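Local coordinates for protein aminotransferase, class I and II (Erwinia tasmaniensis, PDB 5Z0Q) that binds pyridoxal-5'-phosphate and belongs to the class I and II aminotransferase family of PLP-dependent enzymes, at residues A[173-176]-A[181-184]. Sequence-based numbering, arbitrary orientation.
Sequences NPHN and VYRR. With PLP (pyridoxal-5'-phosphate), chain M.
Tyr182 lies against Asn173 and His175 within the loop that leads from strand 166-172 to helix 184-197, in the large, PLP-binding domain of a fold type I enzyme, built on a mixed eight-stranded sheet. The tyrosine can be followed outward. Tyr182 CB lies beside the amide, 3.9 Å from Asn173 OD1. One ring edge then passes the same amide: Tyr182 CD2 is 3.7 Å from Asn173 CG, which sits at that edge in the ring plane, and the amide is tilted 82° to the ring. Farther along, Tyr182 CE2 meets His175 CB at 3.9 Å, and Tyr182 OH ends 3.6 Å from His175 CD2, the two side chains crossing at a slant. Leu187 of the following helix and Leu144 of strand 139-146 also touch the tyrosine.

The polar link is a hydrogen bond from Tyr182 N to Asn173 OD1, 3.2 Å long. It is nearly straight, although the donor stands 47° out of the carbonyl plane. With CG anti to the backbone N (chi1 -180°), Asn173 sets CG beside its carbonyl carbon and brings OD1 to Tyr182 N. Next in the loop, Pro174, entered through a cis peptide bond, places CB 4.3 Å from Val181 CG2. These two contacts tie together the ends of the loop that carries Asn176 into the cofactor pocket, where Asn176 ND2 lies 3.1 Å from O3 of PLP.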
ATOM      1  N   ASN A 173      12.156  -5.709  18.977  1.00 22.48           N
ATOM      2  CA  ASN A 173      11.741  -5.997  20.345  1.00 22.12           C
ATOM      3  C   ASN A 173      10.220  -5.979  20.453  1.00 21.97           C
ATOM      4  O   ASN A 173       9.607  -4.913  20.318  1.00 24.15           O
ATOM      5  CB  ASN A 173      12.358  -4.987  21.314  1.00 23.27           C
ATOM      6  CG  ASN A 173      11.963  -5.242  22.755  1.00 20.75           C
ATOM      7  OD1 ASN A 173      11.613  -6.362  23.128  1.00 26.90           O
ATOM      8  ND2 ASN A 173      12.017  -4.200  23.574  1.00 21.28           N
ATOM      9  N   PRO A 174       9.567  -7.130  20.699  1.00 22.45           N
ATOM     10  CA  PRO A 174      10.141  -8.471  20.875  1.00 20.86           C
ATOM     11  C   PRO A 174      10.799  -9.001  19.603  1.00 23.12           C
ATOM     12  O   PRO A 174      10.429  -8.594  18.504  1.00 26.07           O
ATOM     13  CB  PRO A 174       8.928  -9.329  21.250  1.00 18.54           C
ATOM     14  CG  PRO A 174       7.898  -8.363  21.723  1.00 24.32           C
ATOM     15  CD  PRO A 174       8.109  -7.136  20.903  1.00 22.62           C
ATOM     16  N   HIS A 175      11.764  -9.900  19.760  1.00 22.66           N
ATOM     17  CA  HIS A 175      12.634 -10.289  18.659  1.00 22.60           C
ATOM     18  C   HIS A 175      12.032 -11.438  17.862  1.00 25.21           C
ATOM     19  O   HIS A 175      11.693 -12.484  18.421  1.00 27.23           O
ATOM     20  CB  HIS A 175      14.015 -10.685  19.182  1.00 29.26           C
ATOM     21  CG  HIS A 175      14.996 -10.993  18.097  1.00 26.93           C
ATOM     22  ND1 HIS A 175      15.027 -12.206  17.444  1.00 24.48           N
ATOM     23  CD2 HIS A 175      15.979 -10.242  17.544  1.00 25.15           C
ATOM     24  CE1 HIS A 175      15.986 -12.190  16.536  1.00 25.24           C
ATOM     25  NE2 HIS A 175      16.580 -11.010  16.578  1.00 31.42           N
ATOM     26  N   ASN A 176      11.906 -11.234  16.557  1.00 25.39           N
ATOM     27  CA  ASN A 176      11.579 -12.274  15.590  1.00 23.52           C
ATOM     28  C   ASN A 176      12.871 -12.830  15.004  1.00 29.44           C
ATOM     29  O   ASN A 176      13.691 -12.055  14.498  1.00 32.42           O
ATOM     30  CB  ASN A 176      10.701 -11.711  14.478  1.00 29.13           C
ATOM     31  CG  ASN A 176      10.087 -12.790  13.605  1.00 30.50           C
ATOM     32  OD1 ASN A 176       9.720 -13.861  14.084  1.00 37.45           O
ATOM     33  ND2 ASN A 176       9.968 -12.505  12.315  1.00 42.03           N
ATOM     34  N   VAL A 181      11.871 -11.002  24.802  1.00 28.58           N
ATOM     35  CA  VAL A 181      11.415  -9.698  25.269  1.00 25.20           C
ATOM     36  C   VAL A 181      12.577  -9.058  26.018  1.00 30.64           C
ATOM     37  O   VAL A 181      12.930  -9.489  27.122  1.00 37.15           O
ATOM     38  CB  VAL A 181      10.173  -9.817  26.161  1.00 28.67           C
ATOM     39  CG1 VAL A 181       9.809  -8.460  26.746  1.00 23.29           C
ATOM     40  CG2 VAL A 181       9.008 -10.398  25.375  1.00 23.17           C
ATOM     41  N   TYR A 182      13.179  -8.032  25.423  1.00 26.34           N
ATOM     42  CA  TYR A 182      14.361  -7.420  26.014  1.00 31.84           C
ATOM     43  C   TYR A 182      14.003  -6.657  27.283  1.00 24.09           C
ATOM     44  O   TYR A 182      13.014  -5.919  27.327  1.00 27.64           O
ATOM     45  CB  TYR A 182      15.038  -6.488  25.009  1.00 25.02           C
ATOM     46  CG  TYR A 182      15.689  -7.218  23.857  1.00 24.51           C
ATOM     47  CD1 TYR A 182      16.945  -7.794  23.998  1.00 25.94           C
ATOM     48  CD2 TYR A 182      15.048  -7.335  22.632  1.00 27.32           C
ATOM     49  CE1 TYR A 182      17.544  -8.466  22.951  1.00 30.23           C
ATOM     50  CE2 TYR A 182      15.640  -8.005  21.578  1.00 31.56           C
ATOM     51  CZ  TYR A 182      16.888  -8.568  21.742  1.00 33.19           C
ATOM     52  OH  TYR A 182      17.480  -9.236  20.696  1.00 41.88           O
ATOM     53  N   ARG A 183      14.817  -6.844  28.320  1.00 32.60           N
ATOM     54  CA  ARG A 183      14.609  -6.183  29.598  1.00 34.83           C
ATOM     55  C   ARG A 183      15.110  -4.741  29.534  1.00 29.62           C
ATOM     56  O   ARG A 183      15.685  -4.294  28.538  1.00 31.20           O
ATOM     57  CB  ARG A 183      15.303  -6.957  30.716  1.00 29.66           C
ATOM     58  CG  ARG A 183      14.782  -8.373  30.918  1.00 28.63           C
ATOM     59  CD  ARG A 183      13.331  -8.382  31.371  1.00 27.34           C
ATOM     60  NE  ARG A 183      12.884  -9.728  31.718  1.00 39.56           N
ATOM     61  CZ  ARG A 183      12.362 -10.590  30.851  1.00 38.75           C
ATOM     62  NH1 ARG A 183      12.217 -10.247  29.579  1.00 36.68           N
ATOM     63  NH2 ARG A 183      11.985 -11.796  31.256  1.00 29.02           N
ATOM     64  N   ARG A 184      14.894  -4.002  30.625  1.00 29.84           N
ATOM     65  CA  ARG A 184      15.258  -2.589  30.640  1.00 33.75           C
ATOM     66  C   ARG A 184      16.771  -2.401  30.638  1.00 34.02           C
ATOM     67  O   ARG A 184      17.284  -1.483  29.989  1.00 30.38           O
ATOM     68  CB  ARG A 184      14.630  -1.898  31.849  1.00 33.10           C
ATOM     69  CG  ARG A 184      14.672  -0.383  31.771  1.00 35.97           C
ATOM     70  CD  ARG A 184      13.758   0.262  32.799  1.00 33.93           C
ATOM     71  NE  ARG A 184      13.663   1.703  32.584  1.00 44.56           N
ATOM     72  CZ  ARG A 184      12.735   2.287  31.834  1.00 44.02           C
ATOM     73  NH1 ARG A 184      11.811   1.554  31.228  1.00 40.92           N
ATOM     74  NH2 ARG A 184      12.728   3.605  31.690  1.00 44.33           N
TER
HETATM   75  N1  PLP M 401       7.885  -7.108  11.494  1.00 34.00           N
HETATM   76  C2  PLP M 401       8.139  -8.344  12.055  1.00 34.69           C
HETATM   77  C2A PLP M 401       9.326  -8.530  12.953  1.00 34.89           C
HETATM   78  C3  PLP M 401       7.293  -9.415  11.792  1.00 36.53           C
HETATM   79  O3  PLP M 401       7.546 -10.641  12.349  1.00 36.52           O
HETATM   80  C4  PLP M 401       6.191  -9.241  10.961  1.00 42.98           C
HETATM   81  C4A PLP M 401       5.182 -10.340  10.814  1.00 41.52           C
HETATM   82  C5  PLP M 401       5.943  -7.995  10.396  1.00 44.62           C
HETATM   83  C6  PLP M 401       6.794  -6.929  10.667  1.00 39.34           C
HETATM   84  C5A PLP M 401       4.742  -7.817   9.495  1.00 45.84           C
HETATM   85  O4P PLP M 401       4.918  -6.720   8.627  1.00 42.80           O
HETATM   86  P   PLP M 401       3.902  -6.513   7.395  1.00 47.94           P
HETATM   87  O1P PLP M 401       3.768  -7.811   6.633  1.00 46.57           O
HETATM   88  O2P PLP M 401       4.423  -5.437   6.471  1.00 41.25           O
HETATM   89  O3P PLP M 401       2.557  -6.104   7.948  1.00 44.89           O